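PDB 2CXI: phenylalanyl-tRNA synthetase beta chain from Pyrococcus horikoshii, which catalyses, as part of an alpha2-beta2 synthetase, ATP-dependent attachment of phenylalanine to tRNA(Phe), this N-terminal beta-subunit fragment including the editing domain. Local coordinates for residues D10-L14 and A255-G259; K157-K161 and K194-Y199; L176-L180 and F198-L202; K309-E313 and K324-R329. All blocks are in the same frame, centred on the assembly; numbering follows the deposited sequence.

Contact 1: D10-L14 and A255-G259; sequences DLERL and AERGG
At E256 the methyl CD2 of L14 packs 3.6 Å from the backbone O, while the E256 carboxylate turns off to a salt bridge with K70. R257 does the polar work. With CG anti to the carbonyl carbon (chi1 -51°) and the chain extended from CG to NE, it reaches across to D10 and meets the carboxylate end-on: NH1 donates to OD2 at 2.7 Å and NH2 to OD1 at 2.8 Å. Both oxygens use their syn lone pairs, and the two planes lie only 9° apart. OD1 is held a second time by R13, which comes side-on, its NE at 2.8 Å in line with the anti lone pair and its NH2 at 3.0 Å from above the carboxylate plane. One oxygen therefore takes three N-H donors, and the two guanidinium groups, 67° apart in plane, share one anion; R13 also pairs with D115 and R257 with E63. CD1 of L14 touches both NH1 and NH2 of R257 at about 3.9 Å. An asparagine in place of D10 would probably leave R13 and R257 without the negative charge between them, and R257, still held by E63, without its two-nitrogen grip. G258, at positive phi, follows as the C-prime residue of a Schellman motif, its N bonded to A255 O at 2.9 Å. This salt-bridge network thus fastens the Schellman-capped C-terminal end of helix 240-255, which leads into strand 260-267, to the N-terminal helix 8-15, with helices 62-72 and 116-133 alongside.

Contact 2: K157-K161 and K194-Y199; sequences KAAEK and KDKQFY
A159 and Y199 form an antiparallel hydrogen-bonded pair, A159 N giving to Y199 O at 2.8 Å and Y199 N to A159 O at 2.9 Å. Next to it A158 CB packs on F198 CB at 3.7 Å, and E160, bent at chi2, lies alongside the F198 ring, pointing the same way. Its OE2 stands 3.7 Å from F198 CE1, with the carboxylate turned 88° from the ring plane; Q197 CG sits over one face of that ring. The pair begins the antiparallel run of strands 154-159 and 199-204 in the large mixed sheet of the B3/4 domain, the editing domain of this subunit, and K157 extends it by backbone bonding to L201. Beyond the strand end K161 crosses Y199 at about a right angle. CG lies over the ring face, a CH-pi contact 4.0 Å from the centroid and offset toward the rim. Extended beyond CG, the chain carries NZ past the phenol to the loop 194-197, where it donates to K196 O at 2.6 Å, nearly along the C=O axis, and weakly to K194 O at 3.2 Å. A leucine in place of K161 would probably leave the K196 and K194 carbonyls without their shared ammonium donor and the loop less firmly tied to this strand end. CE of K161 also meets Q197 O, at 3.3 Å.

Contact 3: L176-L180 and F198-L202; sequences LEEIL and FYPLL
L176 and Y199 bring the backbones nearest, with their CA atoms 7.6 Å apart, where helix 176-180 runs almost square to strand 199-202: the axes make 104° and approach to 11.0 Å. That gap is bridged by side chains. Y199, its CG anti to the carbonyl carbon (chi1 -56°), throws its ring across toward the helix, and L176 slides past it the other way, CB meeting the ring edge 3.6 Å from CD2. One helical turn on, L180 comes from the opposite direction and sets CD1 3.5 Å from Y199 CE2, on the side of the ring plane away from K161. The phenol end reaches E177, but OE1 and OH are modelled too close together for any bond to be read there. Two residues along the strand, L201 points the same way as Y199, and its CD1 touches CD1 of L176 at 4.1 Å. Within the B3/4 (editing) domain the helix thus packs by L176 and L180 on the mixed sheet, against the strand face of Y199 and L201. M212 of strand 209-212 meets both helix leucines, F165 of strand 164-165 touches L176 and L201, and A159 of strand 154-159 lies beside L201.

Contact 4: K309-E313 and K324-R329; sequences KMMYE and KYPAFR
M311, a selenomethionine, meets the F328 ring at its edge, CE 3.6 Å from CZ and SE close to the ring plane, a Met-aromatic contact; P326 CB lies over one face of the same ring. The Y312 ring has water 1 over its centre, 3.5 Å above the plane. This water donates to M310 O at 2.8 Å and accepts a weak bond from R329 NH1 at 3.0 Å, so it links the two segments over the ring. The side chains of Y312 and Y325 run side by side, CB of Y325 3.8 Å from CD1 of Y312. In the B5 domain this is the open end of a beta hairpin, strands 313-317 and 320-325: E313 and K324 form an antiparallel hydrogen-bonded pair, E313 N to K324 O at 2.8 Å and K324 N to E313 O at 3.0 Å. M311, at positive phi, is the C-prime residue of the Schellman motif that ends helix 300-309. R329, bent at chi3 (64°), crosses Y312 at about a right angle and salt-bridges D331 and D341, both predicted magnesium ligands shared with the alpha subunit; Y312 OH hydrogen-bonds D341 as well, so both side chains probably help position it. At the other end of the contact the side chains of E313 and K324 lie alongside each other, E313 OE2 and K324 NZ making a long salt bridge of 3.7 Å.

In the fold
Contacts 2 and 3 form one cluster, centres 6 Å apart: they share F198 and Y199 and meet where strands 154-159 and 199-204 pair, K157 O to L201 N and K161 O to E177 N joining them. Both fall along the chain inside the loop closed by contact 1, whose centre lies 39 and 36 Å away on the opposite side of the chain's centre. Contact 4 comes last, in the B5 domain, its centre 19 Å from that of contact 1 and its nearest atoms about 7 Å. R67 of helix 62-72 touches both E256 and F328. Contacts 2 and 3 lie 40 and 39 Å from contact 4 between centres, yet helix 240-255 of the B3/4 range packs against A327 and F328.

Contact 1: D10-L14 and A255-G259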
# COMPACT_ATOMS: atom_id res chain seq x y z
N ASP A 10 7.52 43.91 -3.53
CA ASP A 10 6.71 42.68 -3.31
C ASP A 10 5.23 43.05 -3.36
O ASP A 10 4.46 42.41 -4.07
CB ASP A 10 7.09 42.00 -2.00
CG ASP A 10 6.41 40.66 -1.79
OD1 ASP A 10 6.29 39.90 -2.77
OD2 ASP A 10 6.02 40.26 -0.67
N LEU A 11 4.81 44.10 -2.63
CA LEU A 11 3.42 44.56 -2.68
C LEU A 11 2.95 44.89 -4.09
O LEU A 11 1.85 44.47 -4.53
CB LEU A 11 3.30 45.83 -1.83
CG LEU A 11 2.91 45.89 -0.34
CD1 LEU A 11 2.23 44.72 0.38
CD2 LEU A 11 3.82 46.76 0.53
N GLU A 12 3.78 45.64 -4.82
CA GLU A 12 3.45 46.08 -6.17
C GLU A 12 3.35 44.92 -7.19
O GLU A 12 2.46 44.96 -8.05
CB GLU A 12 4.41 47.20 -6.62
CG GLU A 12 4.17 48.43 -5.74
CD GLU A 12 5.11 49.61 -5.96
OE1 GLU A 12 6.23 49.42 -6.49
OE2 GLU A 12 4.69 50.74 -5.58
N ARG A 13 4.23 43.92 -7.11
CA ARG A 13 4.06 42.72 -7.97
C ARG A 13 2.76 42.00 -7.65
O ARG A 13 2.08 41.54 -8.56
CB ARG A 13 5.29 41.79 -7.96
CG ARG A 13 5.64 41.11 -6.63
CD ARG A 13 6.54 39.87 -6.77
NE ARG A 13 7.00 39.39 -5.48
CZ ARG A 13 8.04 38.56 -5.33
NH1 ARG A 13 8.71 38.12 -6.39
NH2 ARG A 13 8.41 38.18 -4.12
N LEU A 14 2.39 41.96 -6.36
CA LEU A 14 1.15 41.32 -5.94
C LEU A 14 -0.12 42.09 -6.40
O LEU A 14 -1.09 41.51 -6.91
CB LEU A 14 1.16 41.08 -4.41
CG LEU A 14 2.16 40.04 -3.88
CD1 LEU A 14 2.27 40.21 -2.35
CD2 LEU A 14 1.69 38.61 -4.27
N ALA A 255 -1.80 31.20 -2.12
CA ALA A 255 -2.58 31.29 -3.36
C ALA A 255 -2.36 32.64 -4.09
O ALA A 255 -2.37 32.70 -5.34
CB ALA A 255 -4.05 31.04 -3.10
N GLU A 256 -2.13 33.71 -3.32
CA GLU A 256 -1.84 35.04 -3.94
C GLU A 256 -0.53 35.07 -4.70
O GLU A 256 -0.31 35.96 -5.54
CB GLU A 256 -1.80 36.17 -2.90
CG GLU A 256 -3.15 36.52 -2.29
CD GLU A 256 -4.15 37.11 -3.27
OE1 GLU A 256 -3.83 38.05 -4.04
OE2 GLU A 256 -5.26 36.60 -3.29
N ARG A 257 0.36 34.13 -4.38
CA ARG A 257 1.62 33.93 -5.09
C ARG A 257 1.52 32.82 -6.17
O ARG A 257 2.54 32.29 -6.63
CB ARG A 257 2.73 33.56 -4.07
CG ARG A 257 2.80 34.55 -2.89
CD ARG A 257 4.16 34.69 -2.30
NE ARG A 257 4.30 35.77 -1.31
CZ ARG A 257 4.71 37.01 -1.58
NH1 ARG A 257 4.79 37.87 -0.59
NH2 ARG A 257 4.98 37.39 -2.82
N GLY A 258 0.30 32.44 -6.56
CA GLY A 258 0.14 31.46 -7.64
C GLY A 258 0.11 30.02 -7.13
O GLY A 258 -0.03 29.08 -7.93
N GLY A 259 0.24 29.83 -5.81
CA GLY A 259 0.15 28.47 -5.23
C GLY A 259 -1.17 27.76 -5.49
O GLY A 259 -2.26 28.36 -5.43

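Contact 2: K157-K161 and K194-Y199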
# COMPACT_ATOMS: atom_id res chain seq x y z
N LYS A 157 2.21 12.61 16.37
CA LYS A 157 2.11 11.58 17.42
C LYS A 157 2.63 11.98 18.79
O LYS A 157 3.43 12.92 18.93
CB LYS A 157 2.82 10.28 16.96
CG LYS A 157 4.36 10.43 16.85
CD LYS A 157 4.98 9.07 16.61
CE LYS A 157 6.50 9.18 16.60
NZ LYS A 157 7.21 7.92 17.11
N ALA A 158 2.19 11.24 19.81
CA ALA A 158 2.75 11.36 21.14
C ALA A 158 4.01 10.50 21.13
O ALA A 158 3.94 9.32 20.88
CB ALA A 158 1.74 10.83 22.19
N ALA A 159 5.15 11.14 21.37
CA ALA A 159 6.46 10.49 21.38
C ALA A 159 7.08 10.37 22.79
O ALA A 159 6.93 11.27 23.64
CB ALA A 159 7.42 11.27 20.49
N GLU A 160 7.81 9.27 22.98
CA GLU A 160 8.71 9.09 24.12
C GLU A 160 9.73 10.23 24.18
O GLU A 160 10.22 10.70 23.14
CB GLU A 160 9.45 7.75 24.00
CG GLU A 160 8.56 6.50 23.95
CD GLU A 160 7.91 6.16 25.30
OE1 GLU A 160 8.30 6.75 26.34
OE2 GLU A 160 6.99 5.32 25.33
N LYS A 161 10.06 10.63 25.40
CA LYS A 161 10.99 11.72 25.65
C LYS A 161 12.45 11.38 25.26
O LYS A 161 13.30 12.29 25.19
CB LYS A 161 10.92 12.12 27.12
CG LYS A 161 9.56 12.59 27.56
CD LYS A 161 9.59 13.14 28.97
CE LYS A 161 8.16 13.37 29.41
NZ LYS A 161 8.02 14.39 30.49
N LYS A 194 6.61 20.17 28.69
CA LYS A 194 7.63 19.43 29.46
C LYS A 194 7.14 18.51 30.58
O LYS A 194 7.80 17.51 30.88
CB LYS A 194 8.74 20.35 29.99
CG LYS A 194 8.29 21.39 31.02
CD LYS A 194 9.32 21.49 32.13
CE LYS A 194 8.91 22.49 33.21
NZ LYS A 194 9.37 23.82 32.75
N ASP A 195 5.99 18.83 31.18
CA ASP A 195 5.42 18.08 32.30
C ASP A 195 4.45 16.97 31.88
O ASP A 195 3.93 16.27 32.74
CB ASP A 195 4.74 19.03 33.28
CG ASP A 195 5.75 20.01 33.89
OD1 ASP A 195 6.72 19.52 34.52
OD2 ASP A 195 5.68 21.25 33.75
N LYS A 196 4.26 16.80 30.57
CA LYS A 196 3.42 15.71 30.05
C LYS A 196 4.23 14.43 29.92
O LYS A 196 5.47 14.46 29.95
CB LYS A 196 2.79 16.09 28.71
CG LYS A 196 2.11 17.46 28.71
CD LYS A 196 0.97 17.61 29.74
CE LYS A 196 -0.23 16.72 29.44
NZ LYS A 196 -1.40 17.07 30.33
N GLN A 197 3.54 13.31 29.80
CA GLN A 197 4.21 12.02 29.69
C GLN A 197 4.92 11.86 28.35
O GLN A 197 5.96 11.22 28.28
CB GLN A 197 3.19 10.91 29.90
CG GLN A 197 3.79 9.58 30.25
CD GLN A 197 2.78 8.47 30.12
OE1 GLN A 197 1.56 8.72 30.05
NE2 GLN A 197 3.28 7.23 30.09
N PHE A 198 4.33 12.43 27.29
CA PHE A 198 4.87 12.31 25.92
C PHE A 198 4.96 13.71 25.30
O PHE A 198 4.25 14.63 25.73
CB PHE A 198 3.99 11.42 25.05
CG PHE A 198 3.76 10.05 25.62
CD1 PHE A 198 4.83 9.17 25.80
CD2 PHE A 198 2.48 9.65 25.99
CE1 PHE A 198 4.62 7.90 26.37
CE2 PHE A 198 2.25 8.37 26.55
CZ PHE A 198 3.34 7.49 26.73
N TYR A 199 5.85 13.88 24.32
CA TYR A 199 5.91 15.16 23.57
C TYR A 199 5.38 14.97 22.14
O TYR A 199 5.55 13.88 21.57
CB TYR A 199 7.32 15.74 23.54
CG TYR A 199 7.98 15.96 24.89
CD1 TYR A 199 7.22 16.22 26.04
CD2 TYR A 199 9.37 15.91 25.01
CE1 TYR A 199 7.82 16.43 27.27
CE2 TYR A 199 9.99 16.13 26.23
CZ TYR A 199 9.20 16.37 27.36
OH TYR A 199 9.80 16.60 28.57

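Contact 3: L176-L180 and F198-L202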
# COMPACT_ATOMS: atom_id res chain seq x y z
N LEU A 176 14.52 14.33 22.85
CA LEU A 176 13.52 15.37 23.00
C LEU A 176 13.73 16.13 24.29
O LEU A 176 13.65 17.34 24.32
CB LEU A 176 12.12 14.74 22.97
CG LEU A 176 11.45 14.51 21.62
CD1 LEU A 176 12.38 14.33 20.41
CD2 LEU A 176 10.35 13.49 21.71
N GLU A 177 14.01 15.39 25.35
CA GLU A 177 14.40 15.95 26.63
C GLU A 177 15.56 16.95 26.55
O GLU A 177 15.46 18.07 27.04
CB GLU A 177 14.74 14.79 27.58
CG GLU A 177 13.58 14.43 28.47
CD GLU A 177 13.13 15.65 29.25
OE1 GLU A 177 11.96 16.06 29.10
OE2 GLU A 177 13.98 16.22 29.97
N GLU A 178 16.65 16.55 25.88
CA GLU A 178 17.82 17.40 25.69
C GLU A 178 17.50 18.64 24.88
O GLU A 178 18.07 19.71 25.14
CB GLU A 178 18.96 16.64 25.01
CG GLU A 178 19.45 15.46 25.83
CD GLU A 178 20.57 14.68 25.16
OE1 GLU A 178 20.50 14.39 23.94
OE2 GLU A 178 21.51 14.31 25.90
N ILE A 179 16.62 18.50 23.89
CA ILE A 179 16.22 19.67 23.10
C ILE A 179 15.49 20.69 23.97
O ILE A 179 15.80 21.89 23.91
CB ILE A 179 15.36 19.25 21.87
CG1 ILE A 179 16.16 18.29 20.94
CG2 ILE A 179 14.91 20.49 21.09
CD1 ILE A 179 15.29 17.68 19.75
N LEU A 180 14.53 20.24 24.78
CA LEU A 180 13.81 21.16 25.71
C LEU A 180 14.78 21.88 26.64
O LEU A 180 14.62 23.07 26.91
CB LEU A 180 12.76 20.42 26.52
CG LEU A 180 11.57 19.86 25.73
CD1 LEU A 180 10.43 19.61 26.67
CD2 LEU A 180 11.12 20.85 24.64
N PHE A 198 4.33 12.43 27.29
CA PHE A 198 4.87 12.31 25.92
C PHE A 198 4.96 13.71 25.30
O PHE A 198 4.25 14.63 25.73
CB PHE A 198 3.99 11.42 25.05
CG PHE A 198 3.76 10.05 25.62
CD1 PHE A 198 4.83 9.17 25.80
CD2 PHE A 198 2.48 9.65 25.99
CE1 PHE A 198 4.62 7.90 26.37
CE2 PHE A 198 2.25 8.37 26.55
CZ PHE A 198 3.34 7.49 26.73
N TYR A 199 5.85 13.88 24.32
CA TYR A 199 5.91 15.16 23.57
C TYR A 199 5.38 14.97 22.14
O TYR A 199 5.55 13.88 21.57
CB TYR A 199 7.32 15.74 23.54
CG TYR A 199 7.98 15.96 24.89
CD1 TYR A 199 7.22 16.22 26.04
CD2 TYR A 199 9.37 15.91 25.01
CE1 TYR A 199 7.82 16.43 27.27
CE2 TYR A 199 9.99 16.13 26.23
CZ TYR A 199 9.20 16.37 27.36
OH TYR A 199 9.80 16.60 28.57
N PRO A 200 4.74 15.99 21.58
CA PRO A 200 4.21 15.88 20.21
C PRO A 200 5.38 15.81 19.23
O PRO A 200 6.37 16.56 19.38
CB PRO A 200 3.41 17.19 20.01
CG PRO A 200 3.28 17.81 21.40
CD PRO A 200 4.47 17.33 22.17
N LEU A 201 5.28 14.93 18.26
CA LEU A 201 6.28 14.83 17.22
C LEU A 201 5.58 14.70 15.86
O LEU A 201 4.60 13.97 15.72
CB LEU A 201 7.18 13.60 17.50
CG LEU A 201 8.64 13.70 17.07
CD1 LEU A 201 9.31 14.87 17.81
CD2 LEU A 201 9.35 12.37 17.40
N LEU A 202 6.08 15.44 14.88
CA LEU A 202 5.59 15.33 13.49
C LEU A 202 6.66 14.58 12.68
O LEU A 202 7.77 15.06 12.55
CB LEU A 202 5.40 16.75 12.92
CG LEU A 202 4.70 16.87 11.55
CD1 LEU A 202 3.24 16.19 11.51
CD2 LEU A 202 4.70 18.36 11.08

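Contact 4: K309-E313 and K324-R329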
# COMPACT_ATOMS: atom_id res chain seq x y z
N LYS A 309 -16.58 45.37 -2.46
CA LYS A 309 -15.21 45.86 -2.23
C LYS A 309 -14.58 45.31 -0.96
O LYS A 309 -13.39 45.40 -0.81
CB LYS A 309 -15.18 47.41 -2.14
CG LYS A 309 -15.45 48.13 -3.44
CD LYS A 309 -15.59 49.64 -3.21
CE LYS A 309 -16.02 50.34 -4.51
NZ LYS A 309 -15.89 51.83 -4.40
N MSE A 310 -15.39 44.78 -0.05
CA MSE A 310 -14.93 44.22 1.24
C MSE A 310 -14.87 42.69 1.18
O MSE A 310 -14.70 42.01 2.19
CB MSE A 310 -15.83 44.70 2.37
CG MSE A 310 -15.86 46.22 2.48
SE MSE A 310 -13.98 46.91 2.80
CE MSE A 310 -13.65 46.22 4.66
N MSE A 311 -14.98 42.19 -0.04
CA MSE A 311 -14.77 40.77 -0.38
C MSE A 311 -15.97 39.90 -0.04
O MSE A 311 -15.83 38.67 0.12
CB MSE A 311 -13.49 40.20 0.25
CG MSE A 311 -12.23 40.99 -0.16
SE MSE A 311 -10.60 40.18 0.48
CE MSE A 311 -10.90 40.29 2.23
N TYR A 312 -17.17 40.50 -0.00
CA TYR A 312 -18.38 39.70 0.22
C TYR A 312 -19.05 39.33 -1.09
O TYR A 312 -19.08 40.12 -2.03
CB TYR A 312 -19.45 40.42 1.06
CG TYR A 312 -19.12 40.70 2.50
CD1 TYR A 312 -19.57 39.86 3.54
CD2 TYR A 312 -18.43 41.87 2.84
CE1 TYR A 312 -19.29 40.16 4.88
CE2 TYR A 312 -18.15 42.17 4.17
CZ TYR A 312 -18.59 41.34 5.17
OH TYR A 312 -18.31 41.67 6.48
N GLU A 313 -19.66 38.15 -1.11
CA GLU A 313 -20.69 37.87 -2.09
C GLU A 313 -21.99 38.36 -1.50
O GLU A 313 -22.24 38.18 -0.32
CB GLU A 313 -20.80 36.39 -2.45
CG GLU A 313 -21.95 36.09 -3.40
CD GLU A 313 -22.12 34.61 -3.63
OE1 GLU A 313 -21.31 34.05 -4.39
OE2 GLU A 313 -23.05 34.03 -3.05
N LYS A 324 -21.89 35.91 1.58
CA LYS A 324 -20.82 34.96 1.80
C LYS A 324 -19.52 35.77 1.96
O LYS A 324 -19.36 36.79 1.32
CB LYS A 324 -20.70 33.98 0.62
CG LYS A 324 -21.88 33.01 0.53
CD LYS A 324 -21.70 32.04 -0.58
CE LYS A 324 -22.94 31.16 -0.66
NZ LYS A 324 -22.94 30.49 -1.97
N TYR A 325 -18.61 35.28 2.79
CA TYR A 325 -17.31 35.92 2.97
C TYR A 325 -16.21 34.87 3.10
O TYR A 325 -16.51 33.68 3.35
CB TYR A 325 -17.37 36.89 4.18
CG TYR A 325 -17.66 36.23 5.53
CD1 TYR A 325 -18.98 36.05 5.98
CD2 TYR A 325 -16.62 35.82 6.37
CE1 TYR A 325 -19.26 35.49 7.26
CE2 TYR A 325 -16.87 35.26 7.62
CZ TYR A 325 -18.19 35.09 8.06
OH TYR A 325 -18.42 34.52 9.31
N PRO A 326 -14.95 35.28 2.89
CA PRO A 326 -13.82 34.33 2.78
C PRO A 326 -13.62 33.52 4.07
O PRO A 326 -13.84 34.04 5.17
CB PRO A 326 -12.61 35.24 2.58
CG PRO A 326 -13.18 36.52 2.04
CD PRO A 326 -14.52 36.68 2.67
N ALA A 327 -13.25 32.24 3.92
CA ALA A 327 -13.03 31.34 5.07
C ALA A 327 -11.78 31.74 5.87
O ALA A 327 -11.56 31.18 6.95
CB ALA A 327 -12.87 29.88 4.58
N PHE A 328 -10.98 32.66 5.35
CA PHE A 328 -9.80 33.21 6.10
C PHE A 328 -10.19 34.28 7.18
O PHE A 328 -9.32 34.76 7.92
CB PHE A 328 -8.66 33.68 5.16
CG PHE A 328 -9.03 34.82 4.22
CD1 PHE A 328 -9.01 34.62 2.84
CD2 PHE A 328 -9.35 36.11 4.69
CE1 PHE A 328 -9.34 35.63 1.95
CE2 PHE A 328 -9.66 37.15 3.81
CZ PHE A 328 -9.67 36.92 2.43
N ARG A 329 -11.49 34.61 7.27
CA ARG A 329 -12.01 35.52 8.30
C ARG A 329 -12.83 34.75 9.33
O ARG A 329 -13.58 33.83 8.99
CB ARG A 329 -12.93 36.59 7.69
CG ARG A 329 -12.27 37.64 6.78
CD ARG A 329 -13.23 38.73 6.40
NE ARG A 329 -13.71 39.54 7.54
CZ ARG A 329 -14.42 40.67 7.36
NH1 ARG A 329 -14.74 41.05 6.11
NH2 ARG A 329 -14.83 41.39 8.39
O HOH W 1 -15.55 39.72 3.54